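Local structure of protein YchN (Escherichia coli, 1JX7) at residues M1-I6 / D36-L41; V7-P12 / F40-A45; A45-L50 / R85-L90; V73-C78 / D94-G99. The protein is of unknown function but assembles as a homohexamer, a dimer of trimers, and belongs to the DsrE/DsrF-like family, some of whose members act in sulfur metabolism. All coordinates share one frame; numbering follows the deposited sequence.

Contact 1: residues M1-I6 / D36-L41; sequences MQKIVI and DLRLFL
Lys3 and Asp36 are brought together by complementary first torsions: CG of Lys3 stands opposite its own carbonyl carbon (chi1 -66°), whereas CG of Asp36 is anti to the backbone N (chi1 170°). The aliphatic part of the lysine then slants across the carboxylate, with Lys3 CG 3.8 Å from Asp36 CG. A bend at chi3 carries Lys3 NZ over one face of the Arg38 guanidinium rather than into the acid, so the charge attraction is long, 4.6 Å from Lys3 NZ to Asp36 OD2. Asp36 spends its charge mainly on its own strand, in a salt bridge from OD1 to Arg38 NH1 (3.1 Å) whose hydrogen bonds are weak. The carboxylate is nearer to the arginine than to the lysine, and its charge would be expected to be shared unequally between them. Trp107 adds a cation-pi partner for Arg38.

The other face of the sheet is apolar. Ile6 and Leu39 lie side by side and point the same way, both methyls of Leu39 packing on the isoleucine, with Leu39 CD1 3.5 Å from Ile6 CG2. Ala25 and Leu28 of helix 17-31 cover Ile6 there.

Between the faces, four backbone hydrogen bonds alternate from strand to strand. Ile4 N gives to Asp36 O at 3.0 Å and Ile6 N to Arg38 O at 2.8 Å, while the carbonyls of Ile4 and Ile6 accept from Arg38 N and Phe40 N. Adjacent strands running in the same direction, with helix 17-31 linking them, are the signature of a beta-alpha-beta unit in a parallel alpha/beta fold.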
loop_
_atom_site.group_PDB
_atom_site.type_symbol
_atom_site.label_atom_id
_atom_site.label_comp_id
_atom_site.label_asym_id
_atom_site.label_seq_id
_atom_site.Cartn_x
_atom_site.Cartn_y
_atom_site.Cartn_z
HETATM N N MSE A 1 -27.626 24.235 3.973
HETATM C CA MSE A 1 -26.275 24.080 3.354
HETATM C C MSE A 1 -25.838 22.625 3.484
HETATM O O MSE A 1 -26.647 21.711 3.319
HETATM C CB MSE A 1 -25.277 25.008 4.051
HETATM C CG MSE A 1 -23.906 25.096 3.398
HETATM SE SE MSE A 1 -22.870 26.298 4.260
HETATM C CE MSE A 1 -22.917 25.654 5.967
ATOM N N GLN A 2 -24.558 22.407 3.783
ATOM C CA GLN A 2 -24.043 21.054 3.922
ATOM C C GLN A 2 -22.598 21.049 4.380
ATOM O O GLN A 2 -21.781 21.802 3.864
ATOM C CB GLN A 2 -24.141 20.320 2.591
ATOM C CG GLN A 2 -23.539 18.950 2.622
ATOM C CD GLN A 2 -23.808 18.162 1.362
ATOM O OE1 GLN A 2 -23.368 17.023 1.231
ATOM N NE2 GLN A 2 -24.540 18.765 0.422
ATOM N N LYS A 3 -22.299 20.187 5.347
ATOM C CA LYS A 3 -20.946 20.089 5.865
ATOM C C LYS A 3 -20.278 18.806 5.395
ATOM O O LYS A 3 -20.742 17.694 5.690
ATOM C CB LYS A 3 -20.946 20.150 7.394
ATOM C CG LYS A 3 -21.403 21.488 7.941
ATOM C CD LYS A 3 -21.050 21.669 9.418
ATOM C CE LYS A 3 -19.541 21.746 9.626
ATOM N NZ LYS A 3 -19.153 22.100 11.021
ATOM N N ILE A 4 -19.193 18.958 4.660
ATOM C CA ILE A 4 -18.449 17.818 4.150
ATOM C C ILE A 4 -17.014 17.833 4.640
ATOM O O ILE A 4 -16.279 18.802 4.433
ATOM C CB ILE A 4 -18.437 17.803 2.616
ATOM C CG1 ILE A 4 -19.828 17.465 2.086
ATOM C CG2 ILE A 4 -17.396 16.818 2.120
ATOM C CD1 ILE A 4 -19.929 17.583 0.580
ATOM N N VAL A 5 -16.611 16.751 5.311
ATOM C CA VAL A 5 -15.256 16.637 5.813
ATOM C C VAL A 5 -14.528 15.631 4.934
ATOM O O VAL A 5 -15.084 14.590 4.556
ATOM C CB VAL A 5 -15.221 16.132 7.272
ATOM C CG1 VAL A 5 -13.789 15.905 7.715
ATOM C CG2 VAL A 5 -15.899 17.132 8.184
ATOM N N ILE A 6 -13.283 15.955 4.587
ATOM C CA ILE A 6 -12.469 15.065 3.775
ATOM C C ILE A 6 -11.209 14.739 4.557
ATOM O O ILE A 6 -10.518 15.628 5.042
ATOM C CB ILE A 6 -12.066 15.722 2.434
ATOM C CG1 ILE A 6 -13.223 15.620 1.435
ATOM C CG2 ILE A 6 -10.795 15.058 1.881
ATOM C CD1 ILE A 6 -12.866 16.050 0.013
ATOM N N ASP A 36 -19.591 24.133 2.491
ATOM C CA ASP A 36 -18.785 24.133 3.724
ATOM C C ASP A 36 -17.911 22.876 3.659
ATOM O O ASP A 36 -18.350 21.771 4.000
ATOM C CB ASP A 36 -19.706 24.079 4.957
ATOM C CG ASP A 36 -18.942 23.841 6.265
ATOM O OD1 ASP A 36 -18.206 22.839 6.350
ATOM O OD2 ASP A 36 -19.093 24.649 7.214
ATOM N N LEU A 37 -16.670 23.058 3.214
ATOM C CA LEU A 37 -15.736 21.953 3.047
ATOM C C LEU A 37 -14.556 22.087 3.984
ATOM O O LEU A 37 -13.948 23.156 4.079
ATOM C CB LEU A 37 -15.241 21.942 1.596
ATOM C CG LEU A 37 -14.498 20.733 1.021
ATOM C CD1 LEU A 37 -13.927 21.139 -0.333
ATOM C CD2 LEU A 37 -13.372 20.295 1.946
ATOM N N ARG A 38 -14.230 20.993 4.671
ATOM C CA ARG A 38 -13.115 20.961 5.611
ATOM C C ARG A 38 -12.221 19.789 5.227
ATOM O O ARG A 38 -12.715 18.692 4.933
ATOM C CB ARG A 38 -13.621 20.769 7.032
ATOM C CG ARG A 38 -14.354 21.954 7.637
ATOM C CD ARG A 38 -14.842 21.537 9.002
ATOM N NE ARG A 38 -14.954 22.642 9.939
ATOM C CZ ARG A 38 -15.971 23.494 9.981
ATOM N NH1 ARG A 38 -16.971 23.366 9.123
ATOM N NH2 ARG A 38 -15.987 24.461 10.887
ATOM N N LEU A 39 -10.913 20.026 5.248
ATOM C CA LEU A 39 -9.911 19.025 4.888
ATOM C C LEU A 39 -8.985 18.704 6.041
ATOM O O LEU A 39 -8.326 19.585 6.578
ATOM C CB LEU A 39 -9.059 19.542 3.721
ATOM C CG LEU A 39 -8.972 18.784 2.390
ATOM C CD1 LEU A 39 -8.298 17.431 2.609
ATOM C CD2 LEU A 39 -10.372 18.625 1.797
ATOM N N PHE A 40 -8.921 17.438 6.411
ATOM C CA PHE A 40 -8.037 17.035 7.484
ATOM C C PHE A 40 -7.001 16.108 6.877
ATOM O O PHE A 40 -7.340 15.296 6.021
ATOM C CB PHE A 40 -8.826 16.311 8.580
ATOM C CG PHE A 40 -8.057 16.160 9.862
ATOM C CD1 PHE A 40 -7.200 15.078 10.052
ATOM C CD2 PHE A 40 -8.134 17.140 10.844
ATOM C CE1 PHE A 40 -6.425 14.974 11.200
ATOM C CE2 PHE A 40 -7.368 17.045 11.997
ATOM C CZ PHE A 40 -6.509 15.961 12.180
ATOM N N LEU A 41 -5.751 16.231 7.295
ATOM C CA LEU A 41 -4.707 15.355 6.772
ATOM C C LEU A 41 -4.001 14.651 7.921
ATOM O O LEU A 41 -3.414 15.303 8.785
ATOM C CB LEU A 41 -3.683 16.152 5.961
ATOM C CG LEU A 41 -4.223 17.026 4.824
ATOM C CD1 LEU A 41 -3.058 17.620 4.036
ATOM C CD2 LEU A 41 -5.134 16.201 3.930
#

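Contact 2: residues V7-P12 / F40-A45; sequences VANGAP and FLMSDA
Val7 and Ala8 meet Phe40, Leu41 and Met42 where the parallel strands of a beta-alpha-beta unit run out into loops, at the C-terminal ends of the strands. The firmest link is the backbone bond from Met42 N to Ala8 O, 2.8 Å long; Ala8 N reaches Phe40 O only weakly. On one face the selenomethionine at Met42 bends at chi3 (-63°), which brings its CE to 3.6 Å from Val7 CG1 and 3.3 Å from Asn9 OD1. Its CG lies at the edge of the Phe40 ring, in plane. On the opposite face Ala8 CB packs against Leu41 CD2 at 3.5 Å.

Asn9 runs alongside Met42, the two side chains pointing the same way. Without the amide, as with an alanine here, the Met42 methyl would probably lose one of its neighbours and a gap would open beside it.

Further out, Leu104 of helix 101-107 packs on Phe40 and Met42, and Phe117 of a neighbouring subunit also touches Met42. Asp44 directs its carboxylate to a salt bridge with Arg85, while its CB, 3.7 Å from Ala11 CB, rests on the other loop. Asn9 O receives a weak bond from Ala45 N, at 3.2 Å.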
loop_
_atom_site.group_PDB
_atom_site.type_symbol
_atom_site.label_atom_id
_atom_site.label_comp_id
_atom_site.label_asym_id
_atom_site.label_seq_id
_atom_site.Cartn_x
_atom_site.Cartn_y
_atom_site.Cartn_z
ATOM N N VAL A 7 -10.909 13.460 4.702
ATOM C CA VAL A 7 -9.706 13.077 5.416
ATOM C C VAL A 7 -8.751 12.443 4.408
ATOM O O VAL A 7 -9.176 11.954 3.362
ATOM C CB VAL A 7 -10.018 12.087 6.551
ATOM C CG1 VAL A 7 -8.887 12.098 7.560
ATOM C CG2 VAL A 7 -11.318 12.472 7.238
ATOM N N ALA A 8 -7.463 12.484 4.711
ATOM C CA ALA A 8 -6.460 11.919 3.827
ATOM C C ALA A 8 -5.287 11.347 4.622
ATOM O O ALA A 8 -4.800 11.968 5.576
ATOM C CB ALA A 8 -5.978 12.979 2.861
ATOM N N ASN A 9 -4.841 10.157 4.216
ATOM C CA ASN A 9 -3.737 9.452 4.870
ATOM C C ASN A 9 -2.523 9.359 3.950
ATOM O O ASN A 9 -1.390 9.224 4.411
ATOM C CB ASN A 9 -4.178 8.033 5.248
ATOM C CG ASN A 9 -5.226 8.009 6.346
ATOM O OD1 ASN A 9 -6.147 8.828 6.366
ATOM N ND2 ASN A 9 -5.106 7.055 7.263
ATOM N N GLY A 10 -2.763 9.445 2.645
ATOM C CA GLY A 10 -1.694 9.309 1.674
ATOM C C GLY A 10 -0.557 10.325 1.584
ATOM O O GLY A 10 -0.765 11.533 1.696
ATOM N N ALA A 11 0.647 9.814 1.362
ATOM C CA ALA A 11 1.828 10.664 1.212
ATOM C C ALA A 11 1.738 11.341 -0.147
ATOM O O ALA A 11 1.369 10.704 -1.139
ATOM C CB ALA A 11 3.108 9.827 1.295
ATOM N N PRO A 12 2.066 12.636 -0.209
ATOM C CA PRO A 12 2.006 13.365 -1.481
ATOM C C PRO A 12 2.861 12.699 -2.549
ATOM O O PRO A 12 3.910 12.136 -2.241
ATOM C CB PRO A 12 2.559 14.748 -1.116
ATOM C CG PRO A 12 2.249 14.873 0.333
ATOM C CD PRO A 12 2.517 13.510 0.887
ATOM N N PHE A 40 -8.921 17.438 6.411
ATOM C CA PHE A 40 -8.037 17.035 7.484
ATOM C C PHE A 40 -7.001 16.108 6.877
ATOM O O PHE A 40 -7.340 15.296 6.021
ATOM C CB PHE A 40 -8.826 16.311 8.580
ATOM C CG PHE A 40 -8.057 16.160 9.862
ATOM C CD1 PHE A 40 -7.200 15.078 10.052
ATOM C CD2 PHE A 40 -8.134 17.140 10.844
ATOM C CE1 PHE A 40 -6.425 14.974 11.200
ATOM C CE2 PHE A 40 -7.368 17.045 11.997
ATOM C CZ PHE A 40 -6.509 15.961 12.180
ATOM N N LEU A 41 -5.751 16.231 7.295
ATOM C CA LEU A 41 -4.707 15.355 6.772
ATOM C C LEU A 41 -4.001 14.651 7.921
ATOM O O LEU A 41 -3.414 15.303 8.785
ATOM C CB LEU A 41 -3.683 16.152 5.961
ATOM C CG LEU A 41 -4.223 17.026 4.824
ATOM C CD1 LEU A 41 -3.058 17.620 4.036
ATOM C CD2 LEU A 41 -5.134 16.201 3.930
HETATM N N MSE A 42 -4.064 13.317 7.919
HETATM C CA MSE A 42 -3.431 12.506 8.957
HETATM C C MSE A 42 -2.151 11.857 8.445
HETATM O O MSE A 42 -1.798 11.978 7.279
HETATM C CB MSE A 42 -4.388 11.408 9.446
HETATM C CG MSE A 42 -5.643 11.917 10.138
HETATM SE SE MSE A 42 -6.590 10.617 10.913
HETATM C CE MSE A 42 -7.041 9.637 9.491
ATOM N N SER A 43 -1.466 11.162 9.353
ATOM C CA SER A 43 -0.265 10.450 9.044
ATOM C C SER A 43 0.592 11.059 7.939
ATOM O O SER A 43 0.900 12.253 7.996
ATOM C CB SER A 43 -0.579 9.009 8.692
ATOM O OG SER A 43 -1.333 8.939 7.497
ATOM N N ASP A 44 0.979 10.286 6.930
ATOM C CA ASP A 44 1.673 10.699 5.717
ATOM C C ASP A 44 1.246 11.913 4.884
ATOM O O ASP A 44 2.113 12.656 4.391
ATOM C CB ASP A 44 1.831 9.537 4.772
ATOM C CG ASP A 44 2.471 8.345 5.430
ATOM O OD1 ASP A 44 2.697 7.345 4.723
ATOM O OD2 ASP A 44 2.747 8.411 6.653
ATOM N N ALA A 45 -0.054 12.137 4.726
ATOM C CA ALA A 45 -0.551 13.265 3.932
ATOM C C ALA A 45 -0.161 14.604 4.544
ATOM O O ALA A 45 -0.417 15.657 3.977
ATOM C CB ALA A 45 -2.102 13.184 3.794
#

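Contact 3: residues A45-L50 / R85-L90; sequences AVTAGL and RGISTL
Leu50 and Leu90 supply the clearest apolar contact between the two loops, their side chains slanting across each other with a single methyl of Leu50 in play. That methyl, CD2, lies 3.6 Å from Leu90 CD1 and 3.7 Å from Leu90 CB. It also faces Ile87, whose CG2 is 4.0 Å away. With CG1 of Ile87 set opposite the carbonyl carbon (chi1 -75°), the isoleucine presents its CG2 branch to Leu50 and, more loosely, to Val46 CG1 at 4.5 Å. Its other branch ends in CD1 near Thr47, but that approach is modelled too close and its detail is doubtful. The hydrophobic contact therefore rests on Leu50, Leu90 and Ile87, with Val46 at its margin.

Polar bonding stays within each loop or leads outside the pair. The 3-10 turn of 45-50 is held by backbone bonds such as Leu50 N to Thr47 O at 3.0 Å. Across from it, a type I beta turn from Ile87 to Leu90 is closed by Leu90 N to Ile87 O at 3.1 Å. Gly86, with positive phi, ends the preceding helix in a Schellman motif, a backbone shape that favours glycine.

Arg85 has two ionic partners: NH1 bridges to Asp44 of its own chain and NH2 to Glu16 of a neighbouring subunit. Thr47 and Leu90 meet Thr47 and Leu90 of a further subunit, placing these loops at a hexamer interface. Within the chain, the contact joins the loop following strand 36-41 to the one following helix 79-84, and Val46 rests on that helix at Cys81 and Thr82.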
loop_
_atom_site.group_PDB
_atom_site.type_symbol
_atom_site.label_atom_id
_atom_site.label_comp_id
_atom_site.label_asym_id
_atom_site.label_seq_id
_atom_site.Cartn_x
_atom_site.Cartn_y
_atom_site.Cartn_z
ATOM N N ALA A 45 -0.054 12.137 4.726
ATOM C CA ALA A 45 -0.551 13.265 3.932
ATOM C C ALA A 45 -0.161 14.604 4.544
ATOM O O ALA A 45 -0.417 15.657 3.977
ATOM C CB ALA A 45 -2.102 13.184 3.794
ATOM N N VAL A 46 0.483 14.551 5.700
ATOM C CA VAL A 46 0.867 15.741 6.428
ATOM C C VAL A 46 2.058 16.505 5.873
ATOM O O VAL A 46 2.173 17.715 6.070
ATOM C CB VAL A 46 1.108 15.374 7.917
ATOM C CG1 VAL A 46 2.003 16.385 8.577
ATOM C CG2 VAL A 46 -0.233 15.315 8.637
ATOM N N THR A 47 2.961 15.801 5.178
ATOM C CA THR A 47 4.126 16.462 4.603
ATOM C C THR A 47 3.678 17.313 3.421
ATOM O O THR A 47 4.410 18.207 2.982
ATOM C CB THR A 47 5.211 15.423 4.150
ATOM O OG1 THR A 47 4.683 14.565 3.132
ATOM C CG2 THR A 47 5.653 14.565 5.309
ATOM N N ALA A 48 2.465 17.047 2.936
ATOM C CA ALA A 48 1.871 17.792 1.822
ATOM C C ALA A 48 1.718 19.287 2.140
ATOM O O ALA A 48 1.493 20.118 1.250
ATOM C CB ALA A 48 0.521 17.204 1.493
ATOM N N GLY A 49 1.838 19.625 3.422
ATOM C CA GLY A 49 1.700 21.008 3.813
ATOM C C GLY A 49 2.975 21.830 3.697
ATOM O O GLY A 49 2.948 23.040 3.936
ATOM N N LEU A 50 4.088 21.204 3.331
ATOM C CA LEU A 50 5.326 21.965 3.221
ATOM C C LEU A 50 5.281 22.925 2.063
ATOM O O LEU A 50 4.608 22.683 1.065
ATOM C CB LEU A 50 6.528 21.041 3.076
ATOM C CG LEU A 50 6.874 20.260 4.341
ATOM C CD1 LEU A 50 8.066 19.373 4.066
ATOM C CD2 LEU A 50 7.153 21.211 5.483
ATOM N N ARG A 85 7.178 13.916 12.254
ATOM C CA ARG A 85 7.938 14.093 11.025
ATOM C C ARG A 85 8.750 15.402 11.005
ATOM O O ARG A 85 9.376 15.738 10.001
ATOM C CB ARG A 85 6.991 14.001 9.823
ATOM C CG ARG A 85 5.736 13.193 10.126
ATOM C CD ARG A 85 5.343 12.163 9.081
ATOM N NE ARG A 85 4.258 11.323 9.601
ATOM C CZ ARG A 85 3.853 10.170 9.058
ATOM N NH1 ARG A 85 4.440 9.696 7.966
ATOM N NH2 ARG A 85 2.871 9.482 9.619
ATOM N N GLY A 86 8.732 16.122 12.128
ATOM C CA GLY A 86 9.480 17.362 12.241
ATOM C C GLY A 86 9.016 18.427 11.285
ATOM O O GLY A 86 9.800 19.241 10.780
ATOM N N ILE A 87 7.710 18.435 11.039
ATOM C CA ILE A 87 7.109 19.385 10.124
ATOM C C ILE A 87 6.363 20.464 10.895
ATOM O O ILE A 87 6.026 21.506 10.333
ATOM C CB ILE A 87 6.186 18.623 9.173
ATOM C CG1 ILE A 87 7.058 17.880 8.164
ATOM C CG2 ILE A 87 5.192 19.546 8.513
ATOM C CD1 ILE A 87 6.292 17.012 7.215
ATOM N N SER A 88 6.131 20.228 12.182
ATOM C CA SER A 88 5.426 21.181 13.026
ATOM C C SER A 88 5.992 22.605 12.983
ATOM O O SER A 88 5.233 23.566 12.888
ATOM C CB SER A 88 5.417 20.699 14.475
ATOM O OG SER A 88 4.542 19.598 14.641
ATOM N N THR A 89 7.317 22.732 13.055
ATOM C CA THR A 89 7.967 24.048 13.046
ATOM C C THR A 89 8.389 24.567 11.670
ATOM O O THR A 89 8.948 25.652 11.566
ATOM C CB THR A 89 9.226 24.079 13.946
ATOM O OG1 THR A 89 9.981 22.881 13.749
ATOM C CG2 THR A 89 8.841 24.227 15.416
ATOM N N LEU A 90 8.130 23.804 10.619
ATOM C CA LEU A 90 8.507 24.232 9.292
ATOM C C LEU A 90 7.467 25.184 8.721
ATOM O O LEU A 90 6.363 25.309 9.253
ATOM C CB LEU A 90 8.671 23.027 8.360
ATOM C CG LEU A 90 9.796 22.075 8.761
ATOM C CD1 LEU A 90 10.073 21.123 7.612
ATOM C CD2 LEU A 90 11.054 22.858 9.092
#

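Contact 4: residues V73-C78 / D94-G99; sequences VPVKLC and DGVEIG
Lys76 and Glu97 slant across each other on one face of a parallel strand pair, part of the beta-alpha-beta unit formed by strand 75-78, helix 79-84 and strand 96-99. The lysine turns at chi2 (-66°), folding its chain over the neighbouring strand, and NZ reaches Glu97 OE1 in a salt bridge of 3.2 Å. It arrives from above the carboxylate plane, 58° out of it, and NZ also lies 3.4 Å from Glu97 CB. A methionine in place of Lys76 would probably leave the Glu97 carboxylate without its charge partner and freer to rotate.

The reverse face is hydrophobic. Val96 serves two neighbours with its two methyls: CG1 meets Leu77 CD1 at 3.5 Å and CG2 meets Val75 CG1 at 3.8 Å, each pair crossing at a slant. Leu65 and Thr69 of helix 61-70 pack on Val75 from outside the pair.

Backbone bonds link Leu77 to both Glu97 and Gly99, but they are modelled very short and their exact geometry is doubtful. Cys78 is the N-cap of the following helix and forms with Cys81 a CxxC sequence whose role, if any, is unknown. The pairing begins with Glu97 N giving to Val75 O at 2.9 Å.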
loop_
_atom_site.group_PDB
_atom_site.type_symbol
_atom_site.label_atom_id
_atom_site.label_comp_id
_atom_site.label_asym_id
_atom_site.label_seq_id
_atom_site.Cartn_x
_atom_site.Cartn_y
_atom_site.Cartn_z
ATOM N N VAL A 73 -11.210 27.274 2.503
ATOM C CA VAL A 73 -11.560 25.904 2.846
ATOM C C VAL A 73 -10.495 25.548 3.876
ATOM O O VAL A 73 -9.298 25.557 3.566
ATOM C CB VAL A 73 -11.449 24.960 1.638
ATOM C CG1 VAL A 73 -11.578 23.517 2.084
ATOM C CG2 VAL A 73 -12.529 25.288 0.637
ATOM N N PRO A 74 -10.900 25.244 5.117
ATOM C CA PRO A 74 -9.931 24.899 6.162
ATOM C C PRO A 74 -9.153 23.618 5.863
ATOM O O PRO A 74 -9.726 22.604 5.458
ATOM C CB PRO A 74 -10.789 24.770 7.418
ATOM C CG PRO A 74 -12.043 25.548 7.091
ATOM C CD PRO A 74 -12.276 25.211 5.649
ATOM N N VAL A 75 -7.848 23.684 6.072
ATOM C CA VAL A 75 -6.967 22.546 5.847
ATOM C C VAL A 75 -6.149 22.337 7.113
ATOM O O VAL A 75 -5.267 23.132 7.430
ATOM C CB VAL A 75 -6.012 22.831 4.653
ATOM C CG1 VAL A 75 -4.903 21.788 4.594
ATOM C CG2 VAL A 75 -6.811 22.850 3.352
ATOM N N LYS A 76 -6.449 21.265 7.838
ATOM C CA LYS A 76 -5.735 20.984 9.079
ATOM C C LYS A 76 -4.787 19.794 9.018
ATOM O O LYS A 76 -5.130 18.734 8.468
ATOM C CB LYS A 76 -6.752 20.777 10.215
ATOM C CG LYS A 76 -7.452 22.054 10.671
ATOM C CD LYS A 76 -6.450 23.000 11.316
ATOM C CE LYS A 76 -7.120 24.215 11.928
ATOM N NZ LYS A 76 -6.142 25.065 12.691
ATOM N N LEU A 77 -3.598 19.968 9.565
ATOM C CA LEU A 77 -2.599 18.904 9.610
ATOM C C LEU A 77 -2.596 18.375 11.050
ATOM O O LEU A 77 -2.560 19.156 11.998
ATOM C CB LEU A 77 -1.210 19.438 9.261
ATOM C CG LEU A 77 -1.009 20.262 7.991
ATOM C CD1 LEU A 77 0.468 20.573 7.839
ATOM C CD2 LEU A 77 -1.497 19.515 6.776
ATOM N N CYS A 78 -2.630 17.049 11.210
ATOM C CA CYS A 78 -2.650 16.443 12.537
ATOM C C CYS A 78 -1.387 16.710 13.338
ATOM O O CYS A 78 -0.272 16.411 12.900
ATOM C CB CYS A 78 -2.877 14.938 12.427
ATOM S SG CYS A 78 -3.313 14.171 13.999
ATOM N N ASP A 94 0.264 28.663 2.982
ATOM C CA ASP A 94 -0.665 29.580 3.634
ATOM C C ASP A 94 -1.756 29.002 4.529
ATOM O O ASP A 94 -1.492 28.617 5.668
ATOM C CB ASP A 94 -1.300 30.507 2.597
ATOM C CG ASP A 94 -0.321 31.544 2.079
ATOM O OD1 ASP A 94 0.413 32.128 2.906
ATOM O OD2 ASP A 94 -0.289 31.784 0.850
ATOM N N GLY A 95 -2.983 28.951 4.028
ATOM C CA GLY A 95 -4.085 28.453 4.834
ATOM C C GLY A 95 -3.886 27.157 5.598
ATOM O O GLY A 95 -4.670 26.839 6.483
ATOM N N VAL A 96 -2.848 26.391 5.262
ATOM C CA VAL A 96 -2.598 25.132 5.931
ATOM C C VAL A 96 -2.268 25.333 7.405
ATOM O O VAL A 96 -1.492 26.217 7.747
ATOM C CB VAL A 96 -1.442 24.389 5.238
ATOM C CG1 VAL A 96 -0.983 23.201 6.090
ATOM C CG2 VAL A 96 -1.902 23.918 3.865
ATOM N N GLU A 97 -2.861 24.526 8.279
ATOM C CA GLU A 97 -2.606 24.639 9.713
ATOM C C GLU A 97 -2.542 23.311 10.462
ATOM O O GLU A 97 -2.964 22.272 9.963
ATOM C CB GLU A 97 -3.641 25.546 10.364
ATOM C CG GLU A 97 -3.426 26.999 10.030
ATOM C CD GLU A 97 -4.521 27.882 10.568
ATOM O OE1 GLU A 97 -4.776 27.805 11.788
ATOM O OE2 GLU A 97 -5.124 28.647 9.778
ATOM N N ILE A 98 -2.012 23.371 11.684
ATOM C CA ILE A 98 -1.847 22.197 12.529
ATOM C C ILE A 98 -3.014 21.980 13.477
ATOM O O ILE A 98 -3.196 22.738 14.423
ATOM C CB ILE A 98 -0.543 22.318 13.337
ATOM C CG1 ILE A 98 0.646 22.309 12.368
ATOM C CG2 ILE A 98 -0.437 21.200 14.336
ATOM C CD1 ILE A 98 1.986 22.495 13.022
ATOM N N GLY A 99 -3.803 20.938 13.230
ATOM C CA GLY A 99 -4.951 20.660 14.082
ATOM C C GLY A 99 -4.761 19.444 14.965
ATOM O O GLY A 99 -3.662 18.880 15.043
#

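Overall arrangement
Contacts 1, 2 and 4 are built on one parallel sheet, whereas contact 3 joins loops beyond the C-terminal ends of its strands. Contacts 1 and 2 follow the same two strands, 3-8 and 36-41, and share Phe40 and Leu41; contact 4 continues the sheet through strand 75-78, which bonds to Leu39 and Leu41. Contacts 2 and 3 are buried, while 1 and 4 are partly so, each with charged side chains on one face and apolar ones on the other. Chemistry changes with place: a regular backbone ladder in contact 1, less regular pairing in contact 4, weaker bonds at the fraying end in contact 2, side-chain packing alone in contact 3. A salt bridge of Asp44 and Arg85 joins contacts 2 and 3, which touch the same neighbouring subunit.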